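Local atomic coordinates of transglutaminase-like enzymes, putative cysteine protease (Cytophaga hutchinsonii, PDB entry 3ISR), a protein that is a putative cysteine protease of the transglutaminase-like superfamily, so probably acts on peptide or amide bonds, although its substrate is not known. Residues B[12-17]-B[275-280]; B[239-244]-B[268-273]. All coordinates share one frame; numbering follows the deposited sequence.

Contact 1 of 2, residues B[12-17]-B[275-280]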
loop_
_atom_site.group_PDB
_atom_site.type_symbol
_atom_site.label_atom_id
_atom_site.label_comp_id
_atom_site.label_asym_id
_atom_site.label_seq_id
_atom_site.Cartn_x
_atom_site.Cartn_y
_atom_site.Cartn_z
HETATM N N MSE B 12 19.789 37.490 13.194
HETATM C CA MSE B 12 18.712 37.772 12.254
HETATM C C MSE B 12 17.451 38.002 13.064
HETATM O O MSE B 12 17.088 37.168 13.882
HETATM C CB MSE B 12 18.505 36.576 11.317
HETATM C CG MSE B 12 19.783 35.998 10.744
HETATM SE SE MSE B 12 20.602 37.297 9.519
HETATM C CE MSE B 12 19.481 36.936 7.947
ATOM N N LYS B 13 16.789 39.131 12.842
ATOM C CA LYS B 13 15.574 39.464 13.593
ATOM C C LYS B 13 14.324 39.309 12.736
ATOM O O LYS B 13 14.293 39.744 11.585
ATOM C CB LYS B 13 15.660 40.883 14.195
ATOM N N PHE B 14 13.302 38.671 13.309
ATOM C CA PHE B 14 12.029 38.459 12.635
ATOM C C PHE B 14 10.837 38.778 13.525
ATOM O O PHE B 14 10.902 38.644 14.755
ATOM C CB PHE B 14 11.907 36.996 12.165
ATOM C CG PHE B 14 12.950 36.598 11.188
ATOM C CD1 PHE B 14 12.757 36.810 9.830
ATOM C CD2 PHE B 14 14.140 36.028 11.624
ATOM C CE1 PHE B 14 13.737 36.450 8.918
ATOM C CE2 PHE B 14 15.128 35.674 10.725
ATOM C CZ PHE B 14 14.927 35.882 9.368
ATOM N N LYS B 15 9.738 39.158 12.895
ATOM C CA LYS B 15 8.456 39.213 13.580
ATOM C C LYS B 15 7.638 38.060 13.032
ATOM O O LYS B 15 7.520 37.912 11.809
ATOM C CB LYS B 15 7.722 40.539 13.323
ATOM N N ILE B 16 7.094 37.233 13.916
ATOM C CA ILE B 16 6.305 36.076 13.463
ATOM C C ILE B 16 4.892 36.132 14.029
ATOM O O ILE B 16 4.669 36.649 15.128
ATOM C CB ILE B 16 6.974 34.712 13.800
ATOM C CG1 ILE B 16 7.173 34.552 15.307
ATOM C CG2 ILE B 16 8.275 34.535 13.006
ATOM C CD1 ILE B 16 7.749 33.171 15.716
ATOM N N HIS B 17 3.946 35.617 13.255
ATOM C CA HIS B 17 2.557 35.554 13.689
ATOM C C HIS B 17 1.837 34.384 13.048
ATOM O O HIS B 17 2.003 34.117 11.855
ATOM C CB HIS B 17 1.803 36.844 13.341
ATOM C CG HIS B 17 0.346 36.796 13.702
ATOM N ND1 HIS B 17 -0.638 36.491 12.786
ATOM C CD2 HIS B 17 -0.289 36.990 14.884
ATOM C CE1 HIS B 17 -1.817 36.517 13.385
ATOM N NE2 HIS B 17 -1.634 36.812 14.660
ATOM N N THR B 275 17.813 45.529 8.251
ATOM C CA THR B 275 17.960 46.495 7.164
ATOM C C THR B 275 18.231 45.808 5.809
ATOM O O THR B 275 17.452 45.982 4.860
ATOM C CB THR B 275 19.004 47.611 7.478
ATOM O OG1 THR B 275 20.176 47.045 8.080
ATOM C CG2 THR B 275 18.411 48.636 8.424
ATOM N N ASP B 276 19.295 45.005 5.735
ATOM C CA ASP B 276 19.727 44.407 4.469
ATOM C C ASP B 276 19.731 42.872 4.508
ATOM O O ASP B 276 20.804 42.236 4.556
ATOM C CB ASP B 276 21.102 44.955 4.052
ATOM N N PHE B 277 18.528 42.288 4.483
ATOM C CA PHE B 277 18.378 40.831 4.395
ATOM C C PHE B 277 18.787 40.334 3.013
ATOM O O PHE B 277 18.163 40.696 2.010
ATOM C CB PHE B 277 16.936 40.385 4.695
ATOM C CG PHE B 277 16.749 38.883 4.625
ATOM C CD1 PHE B 277 16.922 38.099 5.762
ATOM C CD2 PHE B 277 16.426 38.258 3.417
ATOM C CE1 PHE B 277 16.768 36.703 5.702
ATOM C CE2 PHE B 277 16.277 36.859 3.347
ATOM C CZ PHE B 277 16.450 36.091 4.488
ATOM N N THR B 278 19.832 39.509 2.955
ATOM C CA THR B 278 20.233 38.934 1.673
ATOM C C THR B 278 20.011 37.399 1.671
ATOM O O THR B 278 20.609 36.691 2.482
ATOM C CB THR B 278 21.671 39.361 1.230
ATOM O OG1 THR B 278 22.598 38.298 1.444
ATOM C CG2 THR B 278 22.153 40.630 1.958
ATOM N N PRO B 279 19.135 36.902 0.770
ATOM C CA PRO B 279 18.709 35.492 0.767
ATOM C C PRO B 279 19.847 34.526 0.484
ATOM O O PRO B 279 20.690 34.784 -0.381
ATOM C CB PRO B 279 17.656 35.427 -0.351
ATOM C CG PRO B 279 17.875 36.656 -1.177
ATOM C CD PRO B 279 18.437 37.692 -0.265
ATOM N N PHE B 280 19.867 33.423 1.227
ATOM C CA PHE B 280 20.855 32.377 1.021
ATOM C C PHE B 280 20.191 31.215 0.292
ATOM O O PHE B 280 19.158 30.714 0.737
ATOM C CB PHE B 280 21.413 31.888 2.361
ATOM C CG PHE B 280 22.460 30.829 2.220
ATOM C CD1 PHE B 280 23.808 31.157 2.285
ATOM C CD2 PHE B 280 22.099 29.498 2.010
ATOM C CE1 PHE B 280 24.774 30.176 2.143
ATOM C CE2 PHE B 280 23.056 28.512 1.869
ATOM C CZ PHE B 280 24.394 28.841 1.939
#
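Met12, modelled as selenomethionine, lays its terminal methyl obliquely against the Phe277 ring, with CE 3.5 Å from CE1 of Phe277 and about equally near the adjoining CD1 of that ring. The methyl gets there because the Met12 chain, after CG sets out beside the backbone N, is bent at both chi2 and chi3 (-80°), bringing CE round toward the loop. Phe14, two residues further along the same strand, adds a looser touch, its CZ 4.2 Å from Phe277 CE1. That CE1 lies at the edge of the Phe14 ring, close to its plane, and the two side chains cross at about a right angle. With CG anti to the backbone N (chi1 -179°), the Phe277 ring extends from the loop toward the strand, bringing CE1 to both partners. The contact illustrates how an irregular connection can be pinned to a regular sheet: strand 12-24 runs antiparallel between strands 78-96 and 261-272, and the loop leaving the latter comes against the start of strand 12-24. Beyond the first shell, Phe207 meets the Phe277 ring edge-to-face and also touches Phe14, while Ser272 packs on both phenylalanines. The loop backbone is steadied by Asn238, whose amide side chain accepts from Phe280 N and donates to Thr278 O; nearer the strand, Asp274 OD1 takes the hydrogen bond of Lys13 N.

Contact 2 of 2, residues B[239-244]-B[268-273]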
loop_
_atom_site.group_PDB
_atom_site.type_symbol
_atom_site.label_atom_id
_atom_site.label_comp_id
_atom_site.label_asym_id
_atom_site.label_seq_id
_atom_site.Cartn_x
_atom_site.Cartn_y
_atom_site.Cartn_z
ATOM N N GLY B 239 15.934 32.549 5.968
ATOM C CA GLY B 239 14.700 33.209 6.406
ATOM C C GLY B 239 13.803 32.383 7.326
ATOM O O GLY B 239 12.685 32.793 7.626
ATOM N N LEU B 240 14.301 31.233 7.791
ATOM C CA LEU B 240 13.506 30.325 8.628
ATOM C C LEU B 240 13.606 30.582 10.120
ATOM O O LEU B 240 14.691 30.793 10.662
ATOM C CB LEU B 240 13.889 28.867 8.353
ATOM C CG LEU B 240 13.536 28.337 6.967
ATOM C CD1 LEU B 240 14.342 27.051 6.670
ATOM C CD2 LEU B 240 12.041 28.067 6.841
ATOM N N VAL B 241 12.462 30.550 10.784
ATOM C CA VAL B 241 12.418 30.607 12.239
ATOM C C VAL B 241 11.873 29.279 12.729
ATOM O O VAL B 241 10.746 28.898 12.371
ATOM C CB VAL B 241 11.548 31.781 12.718
ATOM C CG1 VAL B 241 11.420 31.772 14.229
ATOM C CG2 VAL B 241 12.156 33.105 12.228
ATOM N N LYS B 242 12.661 28.583 13.547
ATOM C CA LYS B 242 12.364 27.205 13.918
ATOM C C LYS B 242 11.223 27.084 14.904
ATOM O O LYS B 242 11.206 27.743 15.943
ATOM C CB LYS B 242 13.594 26.521 14.528
ATOM C CG LYS B 242 13.343 25.036 14.866
ATOM C CD LYS B 242 14.512 24.432 15.657
ATOM C CE LYS B 242 15.730 24.203 14.774
ATOM N NZ LYS B 242 16.905 23.592 15.495
ATOM N N ILE B 243 10.301 26.192 14.589
ATOM C CA ILE B 243 9.262 25.806 15.520
ATOM C C ILE B 243 9.628 24.485 16.158
ATOM O O ILE B 243 9.725 24.399 17.387
ATOM C CB ILE B 243 7.897 25.702 14.817
ATOM C CG1 ILE B 243 7.425 27.100 14.443
ATOM C CG2 ILE B 243 6.855 24.991 15.711
ATOM C CD1 ILE B 243 6.358 27.085 13.346
ATOM N N ALA B 244 9.810 23.443 15.340
ATOM C CA ALA B 244 10.200 22.150 15.882
ATOM C C ALA B 244 11.116 21.360 14.972
ATOM O O ALA B 244 11.215 21.629 13.768
ATOM C CB ALA B 244 8.951 21.308 16.204
ATOM N N VAL B 268 -0.616 32.838 8.590
ATOM C CA VAL B 268 0.759 32.700 9.073
ATOM C C VAL B 268 1.621 33.772 8.384
ATOM O O VAL B 268 1.483 34.010 7.173
ATOM C CB VAL B 268 1.303 31.283 8.807
ATOM C CG1 VAL B 268 2.683 31.080 9.464
ATOM C CG2 VAL B 268 0.327 30.239 9.328
ATOM N N GLU B 269 2.471 34.442 9.163
ATOM C CA GLU B 269 3.341 35.491 8.632
ATOM C C GLU B 269 4.713 35.509 9.302
ATOM O O GLU B 269 4.845 35.233 10.500
ATOM C CB GLU B 269 2.675 36.874 8.751
ATOM N N CYS B 270 5.727 35.835 8.500
ATOM C CA CYS B 270 7.084 36.055 8.966
ATOM C C CYS B 270 7.681 37.243 8.202
ATOM O O CYS B 270 7.674 37.262 6.972
ATOM C CB CYS B 270 7.938 34.804 8.733
ATOM S SG CYS B 270 9.619 34.937 9.378
ATOM N N ALA B 271 8.182 38.231 8.935
ATOM C CA ALA B 271 8.837 39.384 8.317
ATOM C C ALA B 271 10.171 39.660 8.992
ATOM O O ALA B 271 10.276 39.616 10.225
ATOM C CB ALA B 271 7.937 40.622 8.369
ATOM N N SER B 272 11.187 39.930 8.171
ATOM C CA SER B 272 12.508 40.330 8.658
ATOM C C SER B 272 12.485 41.756 9.180
ATOM O O SER B 272 11.910 42.648 8.557
ATOM C CB SER B 272 13.552 40.214 7.545
ATOM O OG SER B 272 14.789 40.753 7.970
ATOM N N LEU B 273 13.113 41.965 10.331
ATOM C CA LEU B 273 13.237 43.304 10.900
ATOM C C LEU B 273 14.586 43.943 10.545
ATOM O O LEU B 273 14.887 45.056 10.979
ATOM C CB LEU B 273 13.040 43.266 12.420
ATOM C CG LEU B 273 11.700 42.795 13.005
ATOM C CD1 LEU B 273 11.810 42.732 14.519
ATOM C CD2 LEU B 273 10.525 43.692 12.594
#
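At the junction of two antiparallel sheets, Gly239, just before strand 240-246, and Val241, near its start, face Cys270 near the end of strand 261-272. The thiol sulphur is the bridging atom. With SG anti to the backbone N (chi1 -176°), it extends toward the other sheet and comes 4.2 Å from CG2 of Val241, a light apolar touch. The same SG passes 4.1 Å from Gly239 O, again by simple proximity. Val241 and Cys270 each direct CB toward the opposing segment, yet their CA atoms stay 8.3 Å apart, too far for pairing as neighbouring strands. This is packing between sheets: strand 240-246 edges the sheet completed by 199-206, 215-222 and 225-229, whereas 261-272 pairs with 12-24 in the other. Gly239, Val241 and Ile243 bond through their backbones to Phe207, Tyr205 and Thr203, and a classic beta bulge sets Ile243 and Ala244 together opposite Thr203. Phe14 fills in beside the sulphur, touching Cys270 as well as Val241, with Ile16 also on the cysteine and Val88 on the valine. Further along, Tyr205 receives both Ile243 and Val268, extending the apolar seam between the strands.

Overall arrangement
From the N terminus, the chain enters strand 12-24 and returns to its beginning only at residues 275-280, where contact 1 closes a loop spanning nearly the whole protein. Contact 2 closes a much shorter one within that span, from 239-244 to 268-273, and has no helix in between. The two centres lie about 8 Å apart. Strands 12-24 and 261-272 join them as sheet neighbours: Lys15 N lies 2.8 Å from Ala271 O in a probable hydrogen bond. Packing joins them too, with Phe14 CD2 3.6 Å from Val241 CG2. Together they tie the six-stranded sheet to the sheet edged by 240-246 and to the loop approaching strand 288-291.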